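Local coordinates for protein teicoplanin pseudoaglycone deacetylases Orf2 (Actinoplanes teichomyceticus, PDB 3DFF) that probably removes the acetyl group from the N-acetylglucosamine of teicoplanin pseudoaglycone, as a zinc-dependent deacetylase of the PIG-L family, at residues F24-A29 with S220-A225; D105-T110 with A120-S125; Q202-G207 with V267-D272. One frame throughout, in Å; residues are numbered along the deposited sequence.

Interaction 1. Residues F24-A29 with S220-A225; sequences FGAGLA and SQKFQA
Lys-222 lies along the helical turn of Gly-25 and Ala-26 and gives the largest single share of the surface buried in this helix-helix packing. The axes of the two short helical segments come within 8.3 Å at 120°, and Gly-25 CA and Lys-222 CA are 5.0 Å apart, a close approach allowed by the missing side chain of Gly-25. From its CB onward the lysine runs fully extended, with CG anti to the backbone N (chi1 180°). CB sits 3.8 Å from Ala-26 N; CG is 3.9 Å from Gly-25 CA; CD lies 3.6 Å from Ala-26 N and also touches the methyl of the same alanine. NZ then passes beyond the 24-29 segment to a salt bridge with Glu-262 and to hydrogen bonds with Tyr-260 OH and Leu-22 O. One turn along helix 19-33, Ala-29 CB meets the carboxamide of Gln-221, 3.5 Å from OE1, while Gln-221 NE2 is bonded to His-85 O. Phe-24 turns away from helix 216-226 and lays its ring over Gly-27 CA. No hydrogen bond joins the two segments directly. Glu-262 links them instead: it pairs with Lys-222 and also accepts from the backbone N of Ala-26 and Gly-27, where the helix is kinked. The methylenes therefore supply the packing, and the buried ammonium, held by three oxygen partners, would probably remain charged with Glu-262 as its counterion.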
ATOM      1  N   PHE A  24       1.447  -8.315  -1.136  1.00 18.68           N
ATOM      2  CA  PHE A  24       1.456  -8.912  -2.478  1.00 20.24           C
ATOM      3  C   PHE A  24       2.868  -9.322  -2.904  1.00 20.27           C
ATOM      4  O   PHE A  24       3.100  -9.619  -4.078  1.00 21.33           O
ATOM      5  CB  PHE A  24       0.818  -7.917  -3.470  1.00 20.39           C
ATOM      6  CG  PHE A  24       0.455  -8.505  -4.823  1.00 21.77           C
ATOM      7  CD1 PHE A  24      -0.376  -9.618  -4.929  1.00 21.82           C
ATOM      8  CD2 PHE A  24       0.920  -7.906  -5.985  1.00 22.62           C
ATOM      9  CE1 PHE A  24      -0.715 -10.146  -6.191  1.00 25.72           C
ATOM     10  CE2 PHE A  24       0.591  -8.418  -7.245  1.00 26.12           C
ATOM     11  CZ  PHE A  24      -0.222  -9.537  -7.350  1.00 23.39           C
ATOM     12  N   GLY A  25       3.797  -9.371  -1.952  1.00 20.84           N
ATOM     13  CA  GLY A  25       5.195  -9.652  -2.262  1.00 21.94           C
ATOM     14  C   GLY A  25       5.363 -11.015  -2.917  1.00 23.31           C
ATOM     15  O   GLY A  25       6.167 -11.165  -3.824  1.00 23.13           O
ATOM     16  N   ALA A  26       4.607 -12.004  -2.444  1.00 24.37           N
ATOM     17  CA  ALA A  26       4.669 -13.343  -3.060  1.00 25.23           C
ATOM     18  C   ALA A  26       4.201 -13.287  -4.514  1.00 25.58           C
ATOM     19  O   ALA A  26       4.872 -13.826  -5.399  1.00 26.29           O
ATOM     20  CB  ALA A  26       3.861 -14.365  -2.256  1.00 25.29           C
ATOM     21  N   GLY A  27       3.072 -12.618  -4.756  1.00 25.41           N
ATOM     22  CA  GLY A  27       2.543 -12.373  -6.107  1.00 25.74           C
ATOM     23  C   GLY A  27       3.510 -11.646  -7.031  1.00 25.83           C
ATOM     24  O   GLY A  27       3.673 -12.016  -8.209  1.00 26.61           O
ATOM     25  N   LEU A  28       4.147 -10.602  -6.508  1.00 24.99           N
ATOM     26  CA  LEU A  28       5.128  -9.845  -7.285  1.00 25.42           C
ATOM     27  C   LEU A  28       6.318 -10.721  -7.678  1.00 26.21           C
ATOM     28  O   LEU A  28       6.759 -10.689  -8.833  1.00 26.70           O
ATOM     29  CB  LEU A  28       5.629  -8.646  -6.482  1.00 24.53           C
ATOM     30  CG  LEU A  28       4.570  -7.575  -6.228  1.00 24.30           C
ATOM     31  CD1 LEU A  28       5.092  -6.582  -5.213  1.00 24.63           C
ATOM     32  CD2 LEU A  28       4.163  -6.868  -7.531  1.00 24.50           C
ATOM     33  N   ALA A  29       6.835 -11.472  -6.706  1.00 27.02           N
ATOM     34  CA  ALA A  29       7.992 -12.341  -6.916  1.00 28.25           C
ATOM     35  C   ALA A  29       7.653 -13.444  -7.923  1.00 29.21           C
ATOM     36  O   ALA A  29       8.473 -13.766  -8.794  1.00 29.38           O
ATOM     37  CB  ALA A  29       8.449 -12.933  -5.601  1.00 28.26           C
ATOM     38  N   SER A 220       9.321 -17.491   1.362  1.00 25.81           N
ATOM     39  CA  SER A 220      10.575 -17.136   1.990  1.00 26.36           C
ATOM     40  C   SER A 220      11.062 -15.796   1.426  1.00 25.80           C
ATOM     41  O   SER A 220      11.522 -14.934   2.172  1.00 25.53           O
ATOM     42  CB  SER A 220      11.622 -18.238   1.762  1.00 26.62           C
ATOM     43  OG  SER A 220      12.833 -17.921   2.424  1.00 28.97           O
ATOM     44  N   GLN A 221      10.928 -15.637   0.115  1.00 25.51           N
ATOM     45  CA  GLN A 221      11.428 -14.447  -0.569  1.00 25.18           C
ATOM     46  C   GLN A 221      10.631 -13.230  -0.114  1.00 24.49           C
ATOM     47  O   GLN A 221      11.211 -12.208   0.259  1.00 24.09           O
ATOM     48  CB  GLN A 221      11.327 -14.638  -2.076  1.00 25.93           C
ATOM     49  CG  GLN A 221      12.081 -13.601  -2.877  1.00 28.87           C
ATOM     50  CD  GLN A 221      12.021 -13.880  -4.356  1.00 32.18           C
ATOM     51  OE1 GLN A 221      11.322 -14.800  -4.811  1.00 35.13           O
ATOM     52  NE2 GLN A 221      12.765 -13.094  -5.130  1.00 32.75           N
ATOM     53  N   LYS A 222       9.308 -13.367  -0.108  1.00 23.72           N
ATOM     54  CA  LYS A 222       8.425 -12.319   0.410  1.00 22.63           C
ATOM     55  C   LYS A 222       8.838 -11.911   1.826  1.00 22.35           C
ATOM     56  O   LYS A 222       9.045 -10.733   2.106  1.00 22.50           O
ATOM     57  CB  LYS A 222       6.974 -12.790   0.436  1.00 22.48           C
ATOM     58  CG  LYS A 222       6.007 -11.699   0.984  1.00 21.45           C
ATOM     59  CD  LYS A 222       4.588 -12.240   1.197  1.00 21.12           C
ATOM     60  CE  LYS A 222       3.712 -11.186   1.881  1.00 22.02           C
ATOM     61  NZ  LYS A 222       2.244 -11.473   1.765  1.00 21.59           N
ATOM     62  N   PHE A 223       8.914 -12.877   2.739  1.00 22.02           N
ATOM     63  CA  PHE A 223       9.223 -12.573   4.136  1.00 22.19           C
ATOM     64  C   PHE A 223      10.603 -11.939   4.308  1.00 22.67           C
ATOM     65  O   PHE A 223      10.757 -11.028   5.112  1.00 23.22           O
ATOM     66  CB  PHE A 223       9.054 -13.826   5.026  1.00 22.17           C
ATOM     67  CG  PHE A 223       7.607 -14.238   5.256  1.00 23.36           C
ATOM     68  CD1 PHE A 223       6.550 -13.632   4.574  1.00 22.75           C
ATOM     69  CD2 PHE A 223       7.316 -15.267   6.153  1.00 23.35           C
ATOM     70  CE1 PHE A 223       5.211 -14.034   4.786  1.00 23.57           C
ATOM     71  CE2 PHE A 223       5.997 -15.677   6.370  1.00 23.96           C
ATOM     72  CZ  PHE A 223       4.942 -15.068   5.691  1.00 23.46           C
ATOM     73  N   GLN A 224      11.600 -12.411   3.545  1.00 22.89           N
ATOM     74  CA  GLN A 224      12.928 -11.790   3.556  1.00 22.71           C
ATOM     75  C   GLN A 224      12.820 -10.338   3.069  1.00 22.01           C
ATOM     76  O   GLN A 224      13.472  -9.456   3.610  1.00 22.08           O
ATOM     77  CB  GLN A 224      13.907 -12.562   2.668  1.00 24.05           C
ATOM     78  CG  GLN A 224      14.387 -13.874   3.277  1.00 24.83           C
ATOM     79  CD  GLN A 224      14.962 -14.835   2.255  1.00 30.34           C
ATOM     80  OE1 GLN A 224      15.246 -14.470   1.112  1.00 31.71           O
ATOM     81  NE2 GLN A 224      15.131 -16.088   2.668  1.00 31.32           N
ATOM     82  N   ALA A 225      11.991 -10.108   2.057  1.00 21.72           N
ATOM     83  CA  ALA A 225      11.794  -8.752   1.517  1.00 21.14           C
ATOM     84  C   ALA A 225      11.141  -7.837   2.554  1.00 21.33           C
ATOM     85  O   ALA A 225      11.588  -6.702   2.762  1.00 21.83           O
ATOM     86  CB  ALA A 225      10.985  -8.787   0.233  1.00 20.75           C
TER

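Interaction 2. Residues D105-T110 with A120-S125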
ATOM      1  N   ASP A 105      -6.178  25.400   5.511  1.00 28.39           N
ATOM      2  CA  ASP A 105      -6.021  26.458   6.532  1.00 28.29           C
ATOM      3  C   ASP A 105      -4.629  26.497   7.206  1.00 27.90           C
ATOM      4  O   ASP A 105      -4.394  27.290   8.116  1.00 28.09           O
ATOM      5  CB  ASP A 105      -7.138  26.363   7.587  1.00 28.87           C
ATOM      6  CG  ASP A 105      -6.977  25.166   8.530  1.00 30.48           C
ATOM      7  OD1 ASP A 105      -5.929  24.504   8.479  1.00 31.34           O
ATOM      8  OD2 ASP A 105      -7.904  24.897   9.333  1.00 33.44           O
ATOM      9  N   GLY A 106      -3.727  25.616   6.776  1.00 27.05           N
ATOM     10  CA  GLY A 106      -2.361  25.589   7.305  1.00 26.41           C
ATOM     11  C   GLY A 106      -2.120  24.671   8.506  1.00 25.12           C
ATOM     12  O   GLY A 106      -0.971  24.460   8.891  1.00 26.00           O
ATOM     13  N   ARG A 107      -3.180  24.148   9.120  1.00 24.03           N
ATOM     14  CA  ARG A 107      -3.013  23.129  10.162  1.00 22.55           C
ATOM     15  C   ARG A 107      -2.435  21.855   9.545  1.00 21.49           C
ATOM     16  O   ARG A 107      -2.572  21.627   8.349  1.00 20.73           O
ATOM     17  CB  ARG A 107      -4.337  22.819  10.859  1.00 22.37           C
ATOM     18  CG  ARG A 107      -4.831  23.953  11.791  1.00 22.77           C
ATOM     19  CD  ARG A 107      -6.076  23.536  12.558  1.00 24.36           C
ATOM     20  NE  ARG A 107      -7.177  23.225  11.650  1.00 25.35           N
ATOM     21  CZ  ARG A 107      -8.135  22.342  11.903  1.00 28.60           C
ATOM     22  NH1 ARG A 107      -8.152  21.664  13.044  1.00 28.21           N
ATOM     23  NH2 ARG A 107      -9.089  22.131  11.001  1.00 30.84           N
ATOM     24  N   TRP A 108      -1.764  21.037  10.357  1.00 20.21           N
ATOM     25  CA  TRP A 108      -1.380  19.697   9.907  1.00 19.81           C
ATOM     26  C   TRP A 108      -2.622  18.861   9.686  1.00 19.56           C
ATOM     27  O   TRP A 108      -3.625  19.001  10.403  1.00 19.21           O
ATOM     28  CB  TRP A 108      -0.536  19.006  10.972  1.00 19.49           C
ATOM     29  CG  TRP A 108       0.782  19.679  11.210  1.00 19.32           C
ATOM     30  CD1 TRP A 108       1.154  20.373  12.334  1.00 19.92           C
ATOM     31  CD2 TRP A 108       1.897  19.735  10.315  1.00 18.43           C
ATOM     32  NE1 TRP A 108       2.429  20.851  12.186  1.00 20.49           N
ATOM     33  CE2 TRP A 108       2.913  20.472  10.961  1.00 19.33           C
ATOM     34  CE3 TRP A 108       2.144  19.220   9.032  1.00 18.59           C
ATOM     35  CZ2 TRP A 108       4.155  20.703  10.370  1.00 19.88           C
ATOM     36  CZ3 TRP A 108       3.371  19.466   8.432  1.00 20.25           C
ATOM     37  CH2 TRP A 108       4.370  20.204   9.111  1.00 19.41           C
ATOM     38  N   LEU A 109      -2.558  17.949   8.725  1.00 18.39           N
ATOM     39  CA  LEU A 109      -3.652  17.022   8.509  1.00 18.97           C
ATOM     40  C   LEU A 109      -3.829  16.075   9.712  1.00 19.12           C
ATOM     41  O   LEU A 109      -4.947  15.827  10.181  1.00 19.17           O
ATOM     42  CB  LEU A 109      -3.384  16.207   7.238  1.00 18.51           C
ATOM     43  CG  LEU A 109      -4.355  15.064   6.963  1.00 18.47           C
ATOM     44  CD1 LEU A 109      -5.789  15.532   6.784  1.00 20.12           C
ATOM     45  CD2 LEU A 109      -3.891  14.364   5.711  1.00 20.03           C
ATOM     46  N   THR A 110      -2.712  15.523  10.187  1.00 19.53           N
ATOM     47  CA  THR A 110      -2.746  14.512  11.250  1.00 20.14           C
ATOM     48  C   THR A 110      -2.178  15.103  12.547  1.00 20.91           C
ATOM     49  O   THR A 110      -1.207  15.855  12.533  1.00 19.93           O
ATOM     50  CB  THR A 110      -1.942  13.247  10.853  1.00 20.89           C
ATOM     51  OG1 THR A 110      -0.590  13.617  10.682  1.00 25.23           O
ATOM     52  CG2 THR A 110      -2.444  12.681   9.534  1.00 19.09           C
ATOM     53  N   ALA A 120      -5.049  11.210  15.160  1.00 33.79           N
ATOM     54  CA  ALA A 120      -6.318  11.745  14.684  1.00 32.02           C
ATOM     55  C   ALA A 120      -6.101  12.536  13.396  1.00 30.38           C
ATOM     56  O   ALA A 120      -5.059  13.142  13.213  1.00 30.09           O
ATOM     57  CB  ALA A 120      -6.934  12.640  15.751  1.00 32.07           C
ATOM     58  N   VAL A 121      -7.093  12.511  12.517  1.00 28.58           N
ATOM     59  CA  VAL A 121      -7.109  13.344  11.313  1.00 27.31           C
ATOM     60  C   VAL A 121      -8.020  14.549  11.540  1.00 25.77           C
ATOM     61  O   VAL A 121      -9.165  14.402  11.954  1.00 26.17           O
ATOM     62  CB  VAL A 121      -7.602  12.538  10.092  1.00 27.39           C
ATOM     63  CG1 VAL A 121      -7.574  13.384   8.849  1.00 27.35           C
ATOM     64  CG2 VAL A 121      -6.735  11.315   9.892  1.00 29.50           C
ATOM     65  N   ASN A 122      -7.493  15.733  11.267  1.00 24.16           N
ATOM     66  CA  ASN A 122      -8.243  16.976  11.412  1.00 23.04           C
ATOM     67  C   ASN A 122      -9.304  17.121  10.342  1.00 22.79           C
ATOM     68  O   ASN A 122      -9.094  16.745   9.192  1.00 21.38           O
ATOM     69  CB  ASN A 122      -7.279  18.165  11.385  1.00 22.19           C
ATOM     70  CG  ASN A 122      -6.520  18.316  12.683  1.00 24.55           C
ATOM     71  OD1 ASN A 122      -5.332  18.622  12.693  1.00 25.15           O
ATOM     72  ND2 ASN A 122      -7.214  18.100  13.789  1.00 25.14           N
ATOM     73  N   ASP A 123     -10.470  17.647  10.716  1.00 22.46           N
ATOM     74  CA  ASP A 123     -11.538  17.768   9.753  1.00 23.17           C
ATOM     75  C   ASP A 123     -11.156  18.749   8.652  1.00 22.33           C
ATOM     76  O   ASP A 123     -10.458  19.728   8.908  1.00 22.18           O
ATOM     77  CB  ASP A 123     -12.825  18.204  10.462  1.00 24.26           C
ATOM     78  CG  ASP A 123     -13.417  17.094  11.329  1.00 27.47           C
ATOM     79  OD1 ASP A 123     -13.684  15.979  10.805  1.00 31.02           O
ATOM     80  OD2 ASP A 123     -13.642  17.361  12.523  1.00 32.91           O
ATOM     81  N   HIS A 124     -11.606  18.468   7.430  1.00 21.53           N
ATOM     82  CA  HIS A 124     -11.298  19.316   6.284  1.00 21.64           C
ATOM     83  C   HIS A 124     -12.317  19.109   5.157  1.00 21.74           C
ATOM     84  O   HIS A 124     -13.097  18.154   5.188  1.00 21.92           O
ATOM     85  CB  HIS A 124      -9.880  19.003   5.781  1.00 21.51           C
ATOM     86  CG  HIS A 124      -9.683  17.564   5.431  1.00 19.08           C
ATOM     87  ND1 HIS A 124      -9.447  16.595   6.383  1.00 20.34           N
ATOM     88  CD2 HIS A 124      -9.728  16.919   4.240  1.00 20.40           C
ATOM     89  CE1 HIS A 124      -9.334  15.419   5.793  1.00 20.26           C
ATOM     90  NE2 HIS A 124      -9.518  15.585   4.495  1.00 21.22           N
ATOM     91  N   SER A 125     -12.279  19.999   4.165  1.00 22.91           N
ATOM     92  CA  SER A 125     -13.302  20.065   3.122  1.00 24.38           C
ATOM     93  C   SER A 125     -13.348  18.850   2.201  1.00 25.95           C
ATOM     94  O   SER A 125     -12.303  18.237   1.943  1.00 25.71           O
ATOM     95  CB  SER A 125     -13.135  21.337   2.275  1.00 24.45           C
ATOM     96  OG  SER A 125     -12.010  21.267   1.397  1.00 26.99           O
TER
HETATM   97  O   HOH W   1     -10.181  18.943  13.365  1.00 35.56           O
HETATM   98  O   HOH W   2     -10.385  22.509   8.306  1.00 36.65           O
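Leu-109 and Thr-110 meet Val-121 and Asn-122 where the two segments run roughly antiparallel, the directions of their touching parts 135° apart. Thr-110 and Val-121 form a non-hydrogen-bonded antiparallel pair with CA atoms 4.5 Å apart. Just beyond it, Asn-122 N donates to Leu-109 O (2.8 Å, 173° at the hydrogen), and Thr-110 CA makes a CH...O contact with Ala-120 O. Leu-109 CB points away from the other segment, but CG, anti to the backbone N (chi1 173°), carries CD1 back against Val-121 CG1 at a tight 3.5 Å. The same methyl reaches His-124 CE1 at 3.7 Å. The imidazole is fixed at both nitrogens: ND1 donates to Asn-122 O (2.8 Å), which lies in the ring plane, and NE2 bonds Asp-129, its fellow ligand at a zinc site unoccupied in this chain. Farther out, the Arg-107 guanidinium has Asn-122 CB over one face. An Asx turn from Asp-105 OD1 to Arg-107 N and a salt bridge from OD2 to Arg-107 NE (2.9 Å) orient the arginine, and a water links its NH2, weakly, to Asp-123 O. The contact closes a small two-stranded hairpin, 110-111 with 120-121, apart from the main sheet; Leu-103 backs Leu-109 and His-124, and Ser-125 caps helix 126-147.

Interaction 3. Residues Q202-G207 with V267-D272; sequences QGFRLG and VVRSDD
Arg-205 and Val-268 exchange both backbone hydrogen bonds, N to O and O to N, each 2.9 Å and close to straight. Non-hydrogen-bonded pairs flank them, Phe-204 with Arg-269 and Leu-206 with Val-267. Past Phe-204, Ser-270 N donates to Gly-203 O (2.8 Å) from above the carbonyl plane, 52° out of it, and Ser-273 OG bonds the same oxygen. These bonds join strand 204-211, the outermost on its side of the mixed seven-stranded sheet, to strand 263-269, antiparallel to it; 263-269 in turn runs antiparallel to 182-185, the last of the five parallel strands of the PIG-L fold. Apolar contacts are made by Phe-204 CB on Val-267 CG1 at 4.0 Å and more loosely by Leu-206 CD2 on Val-267 CG2; Leu-172 of helix 162-178 touches both Phe-204 and Val-267. A cation-pi contact adds to this: Arg-269, folded back by bends at its second and third torsions, brings CZ to 4.6 Å from the Phe-204 ring centroid, 13° off the normal. The guanidinium stands almost upright on the ring, the planes 86° apart, with NH1 over the face, toward its rim, 3.3 Å from Phe-204 CZ, while Gly-203 O lies over a face of the guanidinium. Arg-205, on the other side of the sheet from Phe-204, lays its guanidinium over Val-268 CG2, 3.8 Å from CZ. Three waters bridge the segments: one joins Gln-202 O to Arg-269 NH1, a second Gly-203 N to Ser-270 OG, and a third Arg-205 NE to Arg-269 O and Asp-271 OD1.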
ATOM      1  N   GLN A 202     -18.809   4.734  -6.239  1.00 23.35           N
ATOM      2  CA  GLN A 202     -20.003   4.361  -7.004  1.00 24.69           C
ATOM      3  C   GLN A 202     -19.609   3.853  -8.385  1.00 23.69           C
ATOM      4  O   GLN A 202     -18.744   4.423  -9.046  1.00 23.94           O
ATOM      5  CB  GLN A 202     -20.959   5.551  -7.113  1.00 25.45           C
ATOM      6  CG  GLN A 202     -22.341   5.219  -7.701  1.00 30.38           C
ATOM      7  CD  GLN A 202     -23.297   4.509  -6.723  1.00 35.71           C
ATOM      8  OE1 GLN A 202     -24.339   3.975  -7.139  1.00 39.71           O
ATOM      9  NE2 GLN A 202     -22.964   4.515  -5.434  1.00 37.93           N
ATOM     10  N   GLY A 203     -20.246   2.763  -8.803  1.00 23.44           N
ATOM     11  CA  GLY A 203     -19.987   2.191 -10.109  1.00 22.12           C
ATOM     12  C   GLY A 203     -19.017   1.033 -10.179  1.00 22.18           C
ATOM     13  O   GLY A 203     -18.930   0.365 -11.207  1.00 21.55           O
ATOM     14  N   PHE A 204     -18.262   0.801  -9.101  1.00 20.64           N
ATOM     15  CA  PHE A 204     -17.311  -0.316  -9.031  1.00 20.69           C
ATOM     16  C   PHE A 204     -17.718  -1.353  -7.994  1.00 21.21           C
ATOM     17  O   PHE A 204     -18.290  -1.009  -6.968  1.00 21.27           O
ATOM     18  CB  PHE A 204     -15.915   0.184  -8.635  1.00 20.18           C
ATOM     19  CG  PHE A 204     -15.318   1.161  -9.605  1.00 19.87           C
ATOM     20  CD1 PHE A 204     -14.600   0.706 -10.730  1.00 19.94           C
ATOM     21  CD2 PHE A 204     -15.467   2.525  -9.407  1.00 18.47           C
ATOM     22  CE1 PHE A 204     -14.043   1.611 -11.640  1.00 19.27           C
ATOM     23  CE2 PHE A 204     -14.919   3.438 -10.308  1.00 19.71           C
ATOM     24  CZ  PHE A 204     -14.197   2.977 -11.424  1.00 19.42           C
ATOM     25  N   ARG A 205     -17.378  -2.613  -8.255  1.00 21.03           N
ATOM     26  CA  ARG A 205     -17.582  -3.674  -7.263  1.00 22.30           C
ATOM     27  C   ARG A 205     -16.559  -4.785  -7.373  1.00 22.47           C
ATOM     28  O   ARG A 205     -15.889  -4.946  -8.393  1.00 22.02           O
ATOM     29  CB  ARG A 205     -18.996  -4.238  -7.351  1.00 23.40           C
ATOM     30  CG  ARG A 205     -19.208  -5.086  -8.562  1.00 23.46           C
ATOM     31  CD  ARG A 205     -20.548  -5.806  -8.468  1.00 25.70           C
ATOM     32  NE  ARG A 205     -20.750  -6.599  -9.673  1.00 23.26           N
ATOM     33  CZ  ARG A 205     -20.319  -7.843  -9.826  1.00 24.39           C
ATOM     34  NH1 ARG A 205     -19.700  -8.465  -8.836  1.00 27.78           N
ATOM     35  NH2 ARG A 205     -20.528  -8.479 -10.968  1.00 24.79           N
ATOM     36  N   LEU A 206     -16.419  -5.540  -6.292  1.00 23.36           N
ATOM     37  CA  LEU A 206     -15.479  -6.644  -6.276  1.00 24.34           C
ATOM     38  C   LEU A 206     -16.065  -7.895  -6.887  1.00 24.91           C
ATOM     39  O   LEU A 206     -17.205  -8.250  -6.607  1.00 24.88           O
ATOM     40  CB  LEU A 206     -15.064  -6.978  -4.843  1.00 24.74           C
ATOM     41  CG  LEU A 206     -14.433  -5.861  -4.028  1.00 27.20           C
ATOM     42  CD1 LEU A 206     -14.183  -6.392  -2.629  1.00 30.20           C
ATOM     43  CD2 LEU A 206     -13.153  -5.444  -4.702  1.00 26.96           C
ATOM     44  N   GLY A 207     -15.261  -8.583  -7.687  1.00 25.42           N
ATOM     45  CA  GLY A 207     -15.635  -9.912  -8.143  1.00 26.95           C
ATOM     46  C   GLY A 207     -15.272 -10.938  -7.088  1.00 27.89           C
ATOM     47  O   GLY A 207     -14.923 -10.591  -5.945  1.00 27.47           O
ATOM     48  N   VAL A 267     -11.695  -6.002  -9.794  1.00 21.85           N
ATOM     49  CA  VAL A 267     -12.658  -4.924  -9.693  1.00 21.69           C
ATOM     50  C   VAL A 267     -13.352  -4.779 -11.039  1.00 22.10           C
ATOM     51  O   VAL A 267     -12.693  -4.613 -12.074  1.00 22.93           O
ATOM     52  CB  VAL A 267     -12.012  -3.570  -9.358  1.00 22.38           C
ATOM     53  CG1 VAL A 267     -13.097  -2.554  -9.049  1.00 21.57           C
ATOM     54  CG2 VAL A 267     -11.102  -3.728  -8.175  1.00 21.54           C
ATOM     55  N   VAL A 268     -14.668  -4.857 -11.010  1.00 21.25           N
ATOM     56  CA  VAL A 268     -15.461  -4.773 -12.229  1.00 21.71           C
ATOM     57  C   VAL A 268     -16.494  -3.661 -12.084  1.00 21.45           C
ATOM     58  O   VAL A 268     -16.670  -3.091 -10.999  1.00 22.11           O
ATOM     59  CB  VAL A 268     -16.104  -6.140 -12.551  1.00 21.35           C
ATOM     60  CG1 VAL A 268     -15.030  -7.223 -12.693  1.00 21.47           C
ATOM     61  CG2 VAL A 268     -17.136  -6.509 -11.466  1.00 21.74           C
ATOM     62  N   ARG A 269     -17.168  -3.314 -13.178  1.00 21.24           N
ATOM     63  CA  ARG A 269     -18.205  -2.311 -13.122  1.00 20.91           C
ATOM     64  C   ARG A 269     -19.509  -2.902 -12.587  1.00 20.78           C
ATOM     65  O   ARG A 269     -19.888  -4.044 -12.930  1.00 20.84           O
ATOM     66  CB  ARG A 269     -18.421  -1.675 -14.505  1.00 21.20           C
ATOM     67  CG  ARG A 269     -17.190  -0.941 -15.012  1.00 21.30           C
ATOM     68  CD  ARG A 269     -16.910   0.304 -14.177  1.00 23.45           C
ATOM     69  NE  ARG A 269     -17.973   1.285 -14.335  1.00 22.31           N
ATOM     70  CZ  ARG A 269     -18.062   2.449 -13.694  1.00 24.72           C
ATOM     71  NH1 ARG A 269     -17.145   2.819 -12.809  1.00 25.07           N
ATOM     72  NH2 ARG A 269     -19.076   3.256 -13.937  1.00 25.30           N
ATOM     73  N   SER A 270     -20.177  -2.124 -11.748  1.00 20.21           N
ATOM     74  CA  SER A 270     -21.461  -2.516 -11.188  1.00 21.78           C
ATOM     75  C   SER A 270     -22.503  -2.614 -12.296  1.00 21.66           C
ATOM     76  O   SER A 270     -22.369  -1.950 -13.330  1.00 21.00           O
ATOM     77  CB  SER A 270     -21.918  -1.480 -10.167  1.00 22.71           C
ATOM     78  OG  SER A 270     -21.010  -1.434  -9.079  1.00 25.35           O
ATOM     79  N   ASP A 271     -23.540  -3.423 -12.077  1.00 22.18           N
ATOM     80  CA  ASP A 271     -24.690  -3.391 -12.977  1.00 23.05           C
ATOM     81  C   ASP A 271     -25.370  -2.021 -12.971  1.00 24.39           C
ATOM     82  O   ASP A 271     -25.377  -1.314 -11.948  1.00 24.84           O
ATOM     83  CB  ASP A 271     -25.675  -4.534 -12.664  1.00 22.21           C
ATOM     84  CG  ASP A 271     -25.077  -5.904 -12.920  1.00 22.20           C
ATOM     85  OD1 ASP A 271     -24.023  -6.000 -13.585  1.00 19.07           O
ATOM     86  OD2 ASP A 271     -25.644  -6.907 -12.450  1.00 23.28           O
ATOM     87  N   ASP A 272     -25.895  -1.630 -14.130  1.00 25.13           N
ATOM     88  CA  ASP A 272     -26.528  -0.324 -14.316  1.00 26.63           C
ATOM     89  C   ASP A 272     -25.592   0.880 -14.158  1.00 27.46           C
ATOM     90  O   ASP A 272     -26.050   2.004 -13.950  1.00 28.82           O
ATOM     91  CB  ASP A 272     -27.749  -0.201 -13.394  1.00 26.35           C
ATOM     92  CG  ASP A 272     -28.729  -1.337 -13.588  1.00 28.02           C
ATOM     93  OD1 ASP A 272     -29.172  -1.546 -14.736  1.00 27.18           O
ATOM     94  OD2 ASP A 272     -29.036  -2.038 -12.602  1.00 30.33           O
TER
HETATM   95  O   HOH W   3     -18.052   5.178 -11.754  1.00 38.22           O
HETATM   96  O   HOH W   4     -21.511   0.696  -7.464  1.00 39.25           O
HETATM   97  O   HOH W   5     -21.424  -6.215 -12.273  1.00 20.31           O

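From the N terminus, helix 19-33 supplies the first half of interaction 1, whose partner follows only after 190 residues. Interaction 2 opens and closes within that long loop, with nine residues between its segments, as a local hairpin ahead of helix 126-147. Interaction 3 opens at 202-207, still before helix 216-226 completes interaction 1, and closes near the C terminus at 267-272; interactions 1 and 3 therefore cross, whereas 2 and 3 stand in series. Centres of interactions 1 and 2 are 35 Å apart, on opposite sides of the chain's centre. Interaction 1 joins an early helix to a late one, and interaction 3 sets the late edge strand on the main sheet.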